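Long-range contacts in aminopeptidase-like protein (Chaetomium thermophilum, PDB 5JM6), which probably acts as a zinc-dependent aminopeptidase of the M18 family, assembled as a dodecamer: residues Thr427-Ser432 with Gly471-Asp476; Asp437-Leu442 with Glu511-Glu516. All blocks are in the same frame, centred on the assembly; numbering follows the deposited sequence.

Contact 1: residues Thr427-Ser432 with Gly471-Asp476; sequences TTDSVS and GVKAAD
T428 takes a backbone hydrogen bond from strand 473-481. N of D476 gives its hydrogen to OG1 of T428 at 3.0 Å, with an N-H...O angle of 150°. The T428 hydroxyl also bonds to O of C419, so it bridges two strands. A weak hydrogen bond, 3.0 Å long, runs from OG1 of T427 to OD1 of D476, the two side chains crossing at about a right angle.

S432 faces the same strand from the first turn of the helix. Its OG lies 2.6 Å from O of A474 and also close to OD1 of D429, and the single proton could go to either. D429 is the N-cap of helix 430-443: its OD1 accepts from N of S432 at 2.9 Å, met from above the carboxylate plane.

The charged pair is loose. NZ of K473 stays 3.9 Å from OD2 of D429, a long salt bridge. The lysine chain is bent at chi2, chi3 and chi4, which brings its amine beside V431. R179 of a second subunit also pairs with D429.

Small apolar groups fill the rest. CG2 of T427 rests on CB of A474 at 3.5 Å, and CB of S432 on CB of A475 at 3.7 Å.

The contact thus sets the start of helix 430-443 against strand 473-481, which lies between strands 386-394 and 417-419 in the large mixed sheet.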
loop_
_atom_site.group_PDB
_atom_site.type_symbol
_atom_site.label_atom_id
_atom_site.label_comp_id
_atom_site.label_asym_id
_atom_site.label_seq_id
_atom_site.Cartn_x
_atom_site.Cartn_y
_atom_site.Cartn_z
ATOM N N THR A 427 28.713 -12.211 -29.967
ATOM C CA THR A 427 29.635 -12.887 -30.873
ATOM C C THR A 427 30.644 -11.932 -31.506
ATOM O O THR A 427 31.843 -12.212 -31.526
ATOM C CB THR A 427 28.882 -13.610 -32.000
ATOM O OG1 THR A 427 28.059 -14.647 -31.448
ATOM C CG2 THR A 427 29.853 -14.218 -32.980
ATOM N N THR A 428 30.152 -10.812 -32.028
ATOM C CA THR A 428 31.003 -9.845 -32.712
ATOM C C THR A 428 32.116 -9.361 -31.787
ATOM O O THR A 428 31.929 -9.259 -30.574
ATOM C CB THR A 428 30.188 -8.639 -33.218
ATOM O OG1 THR A 428 28.949 -9.095 -33.774
ATOM C CG2 THR A 428 30.957 -7.882 -34.280
ATOM N N ASP A 429 33.281 -9.089 -32.364
ATOM C CA ASP A 429 34.429 -8.629 -31.598
ATOM C C ASP A 429 35.357 -7.837 -32.511
ATOM O O ASP A 429 35.068 -7.675 -33.698
ATOM C CB ASP A 429 35.150 -9.813 -30.933
ATOM C CG ASP A 429 35.927 -10.676 -31.920
ATOM O OD1 ASP A 429 35.445 -10.900 -33.048
ATOM O OD2 ASP A 429 37.021 -11.152 -31.550
ATOM N N SER A 430 36.456 -7.328 -31.961
ATOM C CA SER A 430 37.328 -6.428 -32.713
ATOM C C SER A 430 37.888 -7.098 -33.967
ATOM O O SER A 430 38.077 -6.444 -34.992
ATOM C CB SER A 430 38.466 -5.908 -31.826
ATOM O OG SER A 430 39.379 -6.931 -31.475
ATOM N N VAL A 431 38.130 -8.402 -33.898
ATOM C CA VAL A 431 38.600 -9.127 -35.072
ATOM C C VAL A 431 37.469 -9.315 -36.085
ATOM O O VAL A 431 37.648 -9.040 -37.271
ATOM C CB VAL A 431 39.197 -10.491 -34.695
ATOM C CG1 VAL A 431 39.596 -11.253 -35.949
ATOM C CG2 VAL A 431 40.397 -10.303 -33.772
ATOM N N SER A 432 36.308 -9.767 -35.618
ATOM C CA SER A 432 35.153 -9.936 -36.498
ATOM C C SER A 432 34.794 -8.627 -37.196
ATOM O O SER A 432 34.506 -8.613 -38.392
ATOM C CB SER A 432 33.941 -10.457 -35.721
ATOM O OG SER A 432 34.235 -11.679 -35.069
ATOM N N GLY A 471 33.400 -23.969 -33.508
ATOM C CA GLY A 471 34.594 -23.188 -33.226
ATOM C C GLY A 471 35.019 -22.286 -34.373
ATOM O O GLY A 471 36.209 -22.041 -34.578
ATOM N N VAL A 472 34.037 -21.790 -35.116
ATOM C CA VAL A 472 34.288 -20.952 -36.280
ATOM C C VAL A 472 34.262 -19.485 -35.882
ATOM O O VAL A 472 33.470 -19.068 -35.040
ATOM C CB VAL A 472 33.246 -21.220 -37.394
ATOM C CG1 VAL A 472 33.389 -20.234 -38.544
ATOM C CG2 VAL A 472 33.377 -22.644 -37.901
ATOM N N LYS A 473 35.156 -18.713 -36.478
ATOM C CA LYS A 473 35.195 -17.283 -36.276
ATOM C C LYS A 473 33.860 -16.703 -36.761
ATOM O O LYS A 473 33.331 -17.138 -37.784
ATOM C CB LYS A 473 36.410 -16.736 -37.016
ATOM C CG LYS A 473 37.164 -15.653 -36.333
ATOM C CD LYS A 473 36.656 -15.384 -34.955
ATOM C CE LYS A 473 36.874 -13.923 -34.629
ATOM N NZ LYS A 473 38.292 -13.607 -34.359
ATOM N N ALA A 474 33.285 -15.763 -36.015
ATOM C CA ALA A 474 31.895 -15.388 -36.259
ATOM C C ALA A 474 31.546 -13.959 -35.850
ATOM O O ALA A 474 32.248 -13.333 -35.055
ATOM C CB ALA A 474 30.969 -16.369 -35.544
ATOM N N ALA A 475 30.443 -13.459 -36.398
ATOM C CA ALA A 475 29.908 -12.153 -36.032
ATOM C C ALA A 475 28.389 -12.169 -36.107
ATOM O O ALA A 475 27.810 -12.930 -36.885
ATOM C CB ALA A 475 30.467 -11.072 -36.937
ATOM N N ASP A 476 27.742 -11.341 -35.292
ATOM C CA ASP A 476 26.309 -11.135 -35.446
ATOM C C ASP A 476 26.026 -9.877 -36.236
ATOM O O ASP A 476 26.522 -8.792 -35.934
ATOM C CB ASP A 476 25.579 -11.069 -34.107
ATOM C CG ASP A 476 25.238 -12.437 -33.572
ATOM O OD1 ASP A 476 26.160 -13.209 -33.260
ATOM O OD2 ASP A 476 24.038 -12.777 -33.557
#

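Contact 2: residues Asp437-Leu442 with Glu511-Glu516; sequences DRIAEL and EEVDLE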
loop_
_atom_site.group_PDB
_atom_site.type_symbol
_atom_site.label_atom_id
_atom_site.label_comp_id
_atom_site.label_asym_id
_atom_site.label_seq_id
_atom_site.Cartn_x
_atom_site.Cartn_y
_atom_site.Cartn_z
ATOM N N ASP A 437 34.243 -4.978 -41.696
ATOM C CA ASP A 437 34.446 -3.604 -42.138
ATOM C C ASP A 437 35.303 -3.603 -43.397
ATOM O O ASP A 437 35.092 -2.800 -44.305
ATOM C CB ASP A 437 35.094 -2.749 -41.047
ATOM C CG ASP A 437 34.080 -2.188 -40.071
ATOM O OD1 ASP A 437 32.868 -2.397 -40.290
ATOM O OD2 ASP A 437 34.491 -1.524 -39.095
ATOM N N ARG A 438 36.265 -4.520 -43.448
ATOM C CA ARG A 438 37.144 -4.646 -44.602
ATOM C C ARG A 438 36.387 -5.173 -45.817
ATOM O O ARG A 438 36.565 -4.678 -46.929
ATOM C CB ARG A 438 38.326 -5.559 -44.270
ATOM C CG ARG A 438 39.172 -5.954 -45.464
ATOM C CD ARG A 438 39.973 -4.781 -45.998
ATOM N NE ARG A 438 40.896 -5.201 -47.047
ATOM C CZ ARG A 438 41.222 -4.456 -48.097
ATOM N NH1 ARG A 438 40.694 -3.248 -48.242
ATOM N NH2 ARG A 438 42.072 -4.919 -49.004
ATOM N N ILE A 439 35.539 -6.173 -45.606
ATOM C CA ILE A 439 34.718 -6.690 -46.692
ATOM C C ILE A 439 33.758 -5.606 -47.182
ATOM O O ILE A 439 33.576 -5.430 -48.388
ATOM C CB ILE A 439 33.948 -7.957 -46.262
ATOM C CG1 ILE A 439 34.888 -9.164 -46.324
ATOM C CG2 ILE A 439 32.735 -8.190 -47.149
ATOM C CD1 ILE A 439 34.235 -10.482 -46.004
ATOM N N ALA A 440 33.183 -4.853 -46.249
ATOM C CA ALA A 440 32.270 -3.768 -46.600
ATOM C C ALA A 440 32.928 -2.745 -47.520
ATOM O O ALA A 440 32.272 -2.170 -48.387
ATOM C CB ALA A 440 31.752 -3.085 -45.348
ATOM N N GLU A 441 34.225 -2.521 -47.339
ATOM C CA GLU A 441 34.919 -1.535 -48.154
ATOM C C GLU A 441 35.158 -2.046 -49.572
ATOM O O GLU A 441 35.090 -1.281 -50.535
ATOM C CB GLU A 441 36.243 -1.137 -47.509
ATOM C CG GLU A 441 37.089 -0.242 -48.387
ATOM C CD GLU A 441 38.382 0.157 -47.727
ATOM O OE1 GLU A 441 38.583 -0.214 -46.553
ATOM O OE2 GLU A 441 39.195 0.845 -48.379
ATOM N N LEU A 442 35.426 -3.340 -49.706
ATOM C CA LEU A 442 35.605 -3.930 -51.026
ATOM C C LEU A 442 34.271 -4.031 -51.762
ATOM O O LEU A 442 34.235 -4.082 -52.992
ATOM C CB LEU A 442 36.249 -5.314 -50.917
ATOM C CG LEU A 442 37.567 -5.413 -50.149
ATOM C CD1 LEU A 442 37.800 -6.844 -49.692
ATOM C CD2 LEU A 442 38.729 -4.928 -51.002
ATOM N N GLU A 511 37.539 -15.133 -48.624
ATOM C CA GLU A 511 38.795 -15.840 -48.864
ATOM C C GLU A 511 39.949 -14.871 -49.103
ATOM O O GLU A 511 41.054 -15.072 -48.598
ATOM C CB GLU A 511 38.658 -16.794 -50.054
ATOM C CG GLU A 511 39.965 -17.459 -50.477
ATOM C CD GLU A 511 39.800 -18.413 -51.651
ATOM O OE1 GLU A 511 40.591 -19.376 -51.748
ATOM O OE2 GLU A 511 38.887 -18.200 -52.477
ATOM N N GLU A 512 39.683 -13.819 -49.870
ATOM C CA GLU A 512 40.683 -12.793 -50.140
ATOM C C GLU A 512 41.097 -12.076 -48.860
ATOM O O GLU A 512 42.284 -11.858 -48.614
ATOM C CB GLU A 512 40.151 -11.785 -51.163
ATOM C CG GLU A 512 41.012 -10.541 -51.330
ATOM C CD GLU A 512 40.676 -9.766 -52.593
ATOM O OE1 GLU A 512 39.872 -10.272 -53.404
ATOM O OE2 GLU A 512 41.213 -8.653 -52.773
ATOM N N VAL A 513 40.113 -11.717 -48.044
ATOM C CA VAL A 513 40.378 -11.001 -46.804
ATOM C C VAL A 513 41.153 -11.874 -45.817
ATOM O O VAL A 513 42.083 -11.402 -45.163
ATOM C CB VAL A 513 39.067 -10.506 -46.159
ATOM C CG1 VAL A 513 39.308 -10.024 -44.738
ATOM C CG2 VAL A 513 38.456 -9.400 -47.006
ATOM N N ASP A 514 40.788 -13.151 -45.733
ATOM C CA ASP A 514 41.445 -14.068 -44.802
ATOM C C ASP A 514 42.952 -14.148 -45.045
ATOM O O ASP A 514 43.723 -14.385 -44.115
ATOM C CB ASP A 514 40.832 -15.466 -44.894
ATOM C CG ASP A 514 41.451 -16.434 -43.902
ATOM O OD1 ASP A 514 41.502 -16.101 -42.700
ATOM O OD2 ASP A 514 41.902 -17.519 -44.327
ATOM N N LEU A 515 43.370 -13.935 -46.289
ATOM C CA LEU A 515 44.789 -13.975 -46.628
ATOM C C LEU A 515 45.500 -12.647 -46.354
ATOM O O LEU A 515 46.716 -12.556 -46.508
ATOM C CB LEU A 515 44.976 -14.369 -48.094
ATOM C CG LEU A 515 44.404 -15.731 -48.498
ATOM C CD1 LEU A 515 44.393 -15.885 -50.010
ATOM C CD2 LEU A 515 45.184 -16.865 -47.843
ATOM N N GLU A 516 44.753 -11.624 -45.950
ATOM C CA GLU A 516 45.373 -10.359 -45.554
ATOM C C GLU A 516 45.805 -10.401 -44.090
ATOM O O GLU A 516 46.430 -9.464 -43.593
ATOM C CB GLU A 516 44.422 -9.179 -45.779
ATOM C CG GLU A 516 43.906 -9.035 -47.201
ATOM C CD GLU A 516 43.027 -7.808 -47.381
ATOM O OE1 GLU A 516 42.655 -7.184 -46.366
ATOM O OE2 GLU A 516 42.711 -7.467 -48.539
#
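R438 and E516 form a two-pronged salt bridge. NE and NH2 each serve a different carboxylate oxygen. NE of R438 donates to OE1 of E516 at 2.7 Å, with an N-H...O angle of 150°. OE1 receives it on its syn lone pair, though it sits somewhat out of the guanidinium plane. NH2 of R438 donates to OE2 of E516, also at 2.7 Å and straighter, at 164°. OE2 lies in the guanidinium plane and is met on its syn side. The two flat groups are turned 35° against each other, so the pairing is twisted. R438 reaches out with CG anti to its own N and then bends at chi2, which turns NE to the glutamate. CD2 of L442, on the next turn of the same helix, packs on one guanidinium face.

The contact joins two helices on one side of the mixed sheet of this M18-family enzyme, probably the zinc-exopeptidase fold of its clan. They are helix 430-443 and the C-terminal end of helix 495-514. E516 follows the last turn, and its N bonds to O of V513 at 2.8 Å.

V513 supplies the apolar part. Its CG2 meets CG1 of I439 at 3.6 Å and CD1 of L442 at 3.8 Å. CG of R438 also lies against CG2 of V513, at 3.8 Å. F509 adds to this patch, touching both I439 and L442. An alanine in place of R438 is likely to leave the E516 carboxylate without its charged mate and to uncover part of V513.

OD2 of D437 forms a salt bridge with R449, and its OD1 accepts a hydrogen bond from N447. OD1 of D514 forms a salt bridge with R90 of a second subunit. K189 of that subunit bonds to O of L515.

In the fold
Contacts 1 and 2 share helix 430-443. Contact 1 holds its N-terminal start, and contact 2 uses residues 437-442, further along the same helix. Their centres are 14 Å apart, and their nearest atoms stay about 5 Å from each other without touching. Along the chain their segments alternate, so the helix is tied first to strand 473-481 and then to helix 495-514. Contact 1 is the one near the metal centre: the side chain of D476 is about 6 Å from that of D391, a zinc ligand, and about 9 Å from a bound zinc ion. Contact 2 lies away from the zinc site. Both contacts also touch a second subunit of the dodecamer.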